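Local coordinates for transketolase (Campylobacter jejuni, PDB 3L84), which belongs to the transketolase family of thiamine diphosphate-dependent enzymes and assembles as a dimer of two identical subunits, at residues A[158-166]-A[386-397]. Sequence-based numbering, arbitrary orientation.
Sequences GISYEACSL and HFGIREHAMAAI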
ATOM      1  N   GLY A 158      -9.306   3.756   2.588  1.00  7.34           N
ATOM      2  CA  GLY A 158      -8.726   5.105   2.462  1.00  7.27           C
ATOM      3  C   GLY A 158      -8.724   5.666   1.052  1.00  8.25           C
ATOM      4  O   GLY A 158      -8.936   6.869   0.851  1.00  7.68           O
ATOM      5  N   ILE A 159      -8.508   4.802   0.060  1.00  7.39           N
ATOM      6  CA  ILE A 159      -8.419   5.270  -1.334  1.00  7.68           C
ATOM      7  C   ILE A 159      -9.731   5.947  -1.775  1.00  7.69           C
ATOM      8  O   ILE A 159      -9.710   6.856  -2.613  1.00  7.52           O
ATOM      9  CB  ILE A 159      -8.024   4.151  -2.258  1.00  7.69           C
ATOM     10  CG1 ILE A 159      -7.528   4.677  -3.589  1.00  7.58           C
ATOM     11  CG2 ILE A 159      -9.149   3.104  -2.397  1.00  8.51           C
ATOM     12  CD1 ILE A 159      -7.102   3.570  -4.586  1.00  9.27           C
ATOM     13  N   SER A 160     -10.872   5.521  -1.227  1.00  6.94           N
ATOM     14  CA  SER A 160     -12.129   6.133  -1.609  1.00  6.91           C
ATOM     15  C   SER A 160     -12.202   7.598  -1.143  1.00  7.77           C
ATOM     16  O   SER A 160     -12.614   8.476  -1.898  1.00  7.70           O
ATOM     17  CB  SER A 160     -13.324   5.333  -1.059  1.00  7.49           C
ATOM     18  OG  SER A 160     -13.481   5.430   0.363  1.00  9.48           O
ATOM     19  N   TYR A 161     -11.751   7.858   0.088  1.00  7.12           N
ATOM     20  CA  TYR A 161     -11.760   9.200   0.628  1.00  7.53           C
ATOM     21  C   TYR A 161     -10.810  10.102  -0.179  1.00  6.80           C
ATOM     22  O   TYR A 161     -11.108  11.251  -0.494  1.00  7.35           O
ATOM     23  CB  TYR A 161     -11.313   9.226   2.090  1.00  6.72           C
ATOM     24  CG  TYR A 161     -12.130   8.450   3.077  1.00  6.90           C
ATOM     25  CD1 TYR A 161     -13.056   9.091   3.881  1.00  7.40           C
ATOM     26  CD2 TYR A 161     -11.896   7.104   3.316  1.00  6.86           C
ATOM     27  CE1 TYR A 161     -13.748   8.391   4.872  1.00  7.06           C
ATOM     28  CE2 TYR A 161     -12.581   6.392   4.276  1.00  6.78           C
ATOM     29  CZ  TYR A 161     -13.490   7.052   5.080  1.00  7.24           C
ATOM     30  OH  TYR A 161     -14.136   6.320   6.069  1.00  8.28           O
ATOM     31  N   GLU A 162      -9.654   9.534  -0.539  1.00  6.83           N
ATOM     32  CA  GLU A 162      -8.671  10.305  -1.311  1.00  7.02           C
ATOM     33  C   GLU A 162      -9.236  10.694  -2.634  1.00  6.80           C
ATOM     34  O   GLU A 162      -9.126  11.850  -3.056  1.00  7.62           O
ATOM     35  CB  GLU A 162      -7.440   9.427  -1.581  1.00  7.00           C
ATOM     36  CG  GLU A 162      -6.503   9.082  -0.390  1.00  7.18           C
ATOM     37  CD  GLU A 162      -5.323   8.218  -0.781  1.00  8.25           C
ATOM     38  OE1 GLU A 162      -5.059   8.002  -1.977  1.00  7.97           O
ATOM     39  OE2 GLU A 162      -4.621   7.709   0.123  1.00  9.23           O
ATOM     40  N   ALA A 163      -9.809   9.739  -3.355  1.00  7.07           N
ATOM     41  CA  ALA A 163     -10.314  10.047  -4.690  1.00  7.21           C
ATOM     42  C   ALA A 163     -11.505  10.995  -4.671  1.00  7.69           C
ATOM     43  O   ALA A 163     -11.620  11.897  -5.499  1.00  7.75           O
ATOM     44  CB  ALA A 163     -10.700   8.747  -5.414  1.00  8.11           C
ATOM     45  N   CYS A 164     -12.389  10.783  -3.715  1.00  7.21           N
ATOM     46  CA  CYS A 164     -13.565  11.637  -3.617  1.00  7.98           C
ATOM     47  C   CYS A 164     -13.177  13.065  -3.192  1.00  7.68           C
ATOM     48  O   CYS A 164     -13.838  14.030  -3.577  1.00  7.48           O
ATOM     49  CB  CYS A 164     -14.579  11.033  -2.686  1.00  7.99           C
ATOM     50  SG  CYS A 164     -15.368   9.542  -3.405  1.00 10.39           S
ATOM     51  N   SER A 165     -12.091  13.209  -2.443  1.00  7.49           N
ATOM     52  CA  SER A 165     -11.553  14.518  -2.136  1.00  7.75           C
ATOM     53  C   SER A 165     -11.251  15.253  -3.437  1.00  8.04           C
ATOM     54  O   SER A 165     -11.678  16.390  -3.638  1.00  8.30           O
ATOM     55  CB  SER A 165     -10.282  14.383  -1.289  1.00  7.99           C
ATOM     56  OG  SER A 165      -9.918  15.658  -0.730  1.00  8.18           O
ATOM     57  N   LEU A 166     -10.525  14.603  -4.346  1.00  7.73           N
ATOM     58  CA  LEU A 166     -10.228  15.198  -5.628  1.00  8.40           C
ATOM     59  C   LEU A 166     -11.488  15.444  -6.488  1.00  7.61           C
ATOM     60  O   LEU A 166     -11.552  16.436  -7.234  1.00  8.44           O
ATOM     61  CB  LEU A 166      -9.237  14.303  -6.412  1.00  8.87           C
ATOM     62  CG  LEU A 166      -7.774  14.419  -5.998  1.00  8.08           C
ATOM     63  CD1 LEU A 166      -6.968  13.287  -6.557  1.00  9.02           C
ATOM     64  CD2 LEU A 166      -7.210  15.741  -6.504  1.00 10.32           C
ATOM     65  N   HIS A 386      -2.037  17.935 -10.030  1.00  7.81           N
ATOM     66  CA  HIS A 386      -1.610  18.058  -8.637  1.00  7.53           C
ATOM     67  C   HIS A 386      -2.436  17.074  -7.828  1.00  6.99           C
ATOM     68  O   HIS A 386      -3.552  17.357  -7.406  1.00  7.33           O
ATOM     69  CB  HIS A 386      -1.769  19.508  -8.190  1.00  8.50           C
ATOM     70  CG  HIS A 386      -0.877  20.425  -8.956  1.00  9.51           C
ATOM     71  ND1 HIS A 386      -1.291  21.241  -9.992  1.00 13.94           N
ATOM     72  CD2 HIS A 386       0.469  20.537  -8.902  1.00 10.89           C
ATOM     73  CE1 HIS A 386      -0.226  21.852 -10.503  1.00 11.84           C
ATOM     74  NE2 HIS A 386       0.849  21.452  -9.851  1.00 17.86           N
ATOM     75  N   PHE A 387      -1.889  15.884  -7.627  1.00  5.51           N
ATOM     76  CA  PHE A 387      -2.653  14.819  -6.964  1.00  6.46           C
ATOM     77  C   PHE A 387      -2.807  15.009  -5.471  1.00  6.44           C
ATOM     78  O   PHE A 387      -3.644  14.355  -4.839  1.00  6.80           O
ATOM     79  CB  PHE A 387      -2.044  13.463  -7.280  1.00  6.84           C
ATOM     80  CG  PHE A 387      -2.301  13.015  -8.686  1.00  6.55           C
ATOM     81  CD1 PHE A 387      -3.511  12.445  -9.032  1.00  6.33           C
ATOM     82  CD2 PHE A 387      -1.322  13.118  -9.660  1.00  6.28           C
ATOM     83  CE1 PHE A 387      -3.719  12.012 -10.328  1.00  6.28           C
ATOM     84  CE2 PHE A 387      -1.544  12.706 -10.938  1.00  7.10           C
ATOM     85  CZ  PHE A 387      -2.755  12.161 -11.277  1.00  7.09           C
ATOM     86  N   GLY A 388      -2.005  15.878  -4.891  1.00  6.65           N
ATOM     87  CA  GLY A 388      -1.935  15.984  -3.463  1.00  6.13           C
ATOM     88  C   GLY A 388      -1.212  14.785  -2.858  1.00  5.74           C
ATOM     89  O   GLY A 388      -0.588  13.996  -3.553  1.00  6.94           O
ATOM     90  N   ILE A 389      -1.333  14.620  -1.538  1.00  6.24           N
ATOM     91  CA  ILE A 389      -0.612  13.576  -0.806  1.00  6.86           C
ATOM     92  C   ILE A 389      -1.505  12.336  -0.814  1.00  6.77           C
ATOM     93  O   ILE A 389      -2.059  11.916   0.208  1.00  7.43           O
ATOM     94  CB  ILE A 389      -0.136  14.003   0.575  1.00  7.10           C
ATOM     95  CG1 ILE A 389       0.630  15.351   0.530  1.00  8.34           C
ATOM     96  CG2 ILE A 389       0.799  12.933   1.146  1.00  8.52           C
ATOM     97  CD1 ILE A 389      -0.233  16.646   0.528  1.00  9.94           C
ATOM     98  N   ARG A 390      -1.642  11.762  -2.021  1.00  6.19           N
ATOM     99  CA  ARG A 390      -2.631  10.738  -2.309  1.00  6.06           C
ATOM    100  C   ARG A 390      -2.069   9.735  -3.298  1.00  5.64           C
ATOM    101  O   ARG A 390      -2.532   9.587  -4.429  1.00  6.80           O
ATOM    102  CB  ARG A 390      -3.911  11.368  -2.907  1.00  6.26           C
ATOM    103  CG  ARG A 390      -4.613  12.399  -2.050  1.00  6.14           C
ATOM    104  CD  ARG A 390      -5.851  12.885  -2.765  1.00  5.94           C
ATOM    105  NE  ARG A 390      -6.551  13.967  -2.084  1.00  6.63           N
ATOM    106  CZ  ARG A 390      -6.418  15.255  -2.360  1.00  6.68           C
ATOM    107  NH1 ARG A 390      -5.610  15.705  -3.296  1.00  7.15           N
ATOM    108  NH2 ARG A 390      -7.170  16.120  -1.691  1.00  7.24           N
ATOM    109  N   GLU A 391      -1.017   9.065  -2.919  1.00  6.33           N
ATOM    110  CA  GLU A 391      -0.328   8.188  -3.860  1.00  6.25           C
ATOM    111  C   GLU A 391      -1.253   7.130  -4.427  1.00  6.07           C
ATOM    112  O   GLU A 391      -1.223   6.833  -5.622  1.00  6.18           O
ATOM    113  CB  GLU A 391       0.898   7.505  -3.235  1.00  7.83           C
ATOM    114  CG  GLU A 391       2.018   8.413  -2.804  1.00  8.23           C
ATOM    115  CD  GLU A 391       1.844   8.957  -1.403  1.00  9.27           C
ATOM    116  OE1 GLU A 391       0.837   8.637  -0.706  1.00 10.11           O
ATOM    117  OE2 GLU A 391       2.747   9.713  -0.967  1.00 11.12           O
ATOM    118  N   HIS A 392      -2.034   6.519  -3.556  1.00  6.41           N
ATOM    119  CA  HIS A 392      -2.842   5.371  -3.978  1.00  6.01           C
ATOM    120  C   HIS A 392      -3.926   5.802  -4.952  1.00  6.03           C
ATOM    121  O   HIS A 392      -4.068   5.227  -6.034  1.00  6.28           O
ATOM    122  CB  HIS A 392      -3.393   4.679  -2.759  1.00  6.37           C
ATOM    123  CG  HIS A 392      -3.862   3.283  -2.923  1.00  7.98           C
ATOM    124  ND1 HIS A 392      -3.716   2.479  -4.029  1.00 10.93           N
ATOM    125  CD2 HIS A 392      -4.457   2.527  -1.966  1.00  7.43           C
ATOM    126  CE1 HIS A 392      -4.226   1.272  -3.739  1.00 10.32           C
ATOM    127  NE2 HIS A 392      -4.697   1.299  -2.520  1.00 14.00           N
ATOM    128  N   ALA A 393      -4.706   6.816  -4.595  1.00  6.29           N
ATOM    129  CA  ALA A 393      -5.722   7.332  -5.511  1.00  5.92           C
ATOM    130  C   ALA A 393      -5.072   7.833  -6.799  1.00  5.72           C
ATOM    131  O   ALA A 393      -5.656   7.671  -7.864  1.00  5.83           O
ATOM    132  CB  ALA A 393      -6.555   8.428  -4.837  1.00  6.43           C
HETATM  133  N   MSE A 394      -3.907   8.463  -6.722  1.00  5.28           N
HETATM  134  CA  MSE A 394      -3.238   8.900  -7.954  1.00  5.93           C
HETATM  135  C   MSE A 394      -3.074   7.756  -8.935  1.00  5.22           C
HETATM  136  O   MSE A 394      -3.412   7.855 -10.138  1.00  5.52           O
HETATM  137  CB  MSE A 394      -1.856   9.492  -7.637  0.50  2.00           C
HETATM  138  CG  MSE A 394      -0.998   9.724  -8.857  1.00  6.09           C
HETATM  139 SE   MSE A 394       0.717  10.535  -8.436  1.00 13.51          SE
HETATM  140  CE  MSE A 394       1.519   9.011  -7.484  1.00  6.92           C
ATOM    141  N   ALA A 395      -2.526   6.651  -8.449  1.00  5.76           N
ATOM    142  CA  ALA A 395      -2.308   5.520  -9.363  1.00  5.29           C
ATOM    143  C   ALA A 395      -3.623   4.938  -9.895  1.00  6.05           C
ATOM    144  O   ALA A 395      -3.699   4.587 -11.071  1.00  5.41           O
ATOM    145  CB  ALA A 395      -1.469   4.441  -8.651  1.00  6.48           C
ATOM    146  N   ALA A 396      -4.646   4.796  -9.073  1.00  5.52           N
ATOM    147  CA  ALA A 396      -5.939   4.271  -9.511  1.00  5.27           C
ATOM    148  C   ALA A 396      -6.613   5.233 -10.492  1.00  5.68           C
ATOM    149  O   ALA A 396      -7.258   4.816 -11.467  1.00  6.25           O
ATOM    150  CB  ALA A 396      -6.842   3.953  -8.299  1.00  6.29           C
ATOM    151  N   ILE A 397      -6.481   6.522 -10.263  1.00  5.73           N
ATOM    152  CA  ILE A 397      -7.013   7.540 -11.205  1.00  5.68           C
ATOM    153  C   ILE A 397      -6.302   7.439 -12.541  1.00  5.65           C
ATOM    154  O   ILE A 397      -6.940   7.430 -13.600  1.00  6.05           O
ATOM    155  CB  ILE A 397      -6.848   8.968 -10.608  1.00  6.07           C
ATOM    156  CG1 ILE A 397      -7.918   9.215  -9.555  1.00  5.98           C
ATOM    157  CG2 ILE A 397      -6.842  10.070 -11.696  1.00  6.95           C
ATOM    158  CD1 ILE A 397      -7.677  10.365  -8.591  1.00  6.70           C
TER
HETATM  159  O   HOH W   1      -2.123   6.940  -0.636  1.00  8.94           O
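E162 reaches from helix 158-166 to the first turn of helix 391-397, where its OE1 accepts a hydrogen bond from A393 N at 2.9 Å, nearly straight at 160°. A carboxylate suits this place because first-turn N-H groups lack partners within their helix; a water accepts from the preceding N-H, that of H392, and donates to E162 OE2, which G158 N of the second subunit also binds. Packing is tightest beside this grip: the small A393 lets the helices approach to 8.5 Å between axes, crossing at -71°, and its CB lies 3.5 Å from E162 CB. I159, its CG1 anti to the backbone N (chi1 -163°), sets CD1 over one face of the H392 ring, a CH-pi contact 3.6 Å from the centroid, and against A396 CB. Toward L166 the contact is more polar. The long N-cap residue R390 runs past E162 in the opposite direction, their charged ends apart, and lays its flat guanidinium on L166 CG. R390 NH2 donates to S165 OG, tilted out of the guanidinium plane, which also bonds E196 of the second subunit; NH1 binds F387 O (2.8 Å) and A193 O of that subunit. Branched L166 meets I397, but its CD2 reaches H386 O only at 4.1 Å, at the loose, partly exposed end. Thus helices of two thiamine diphosphate-fold domains of one chain pack at the subunit interface, as expected for a transketolase-type dimer.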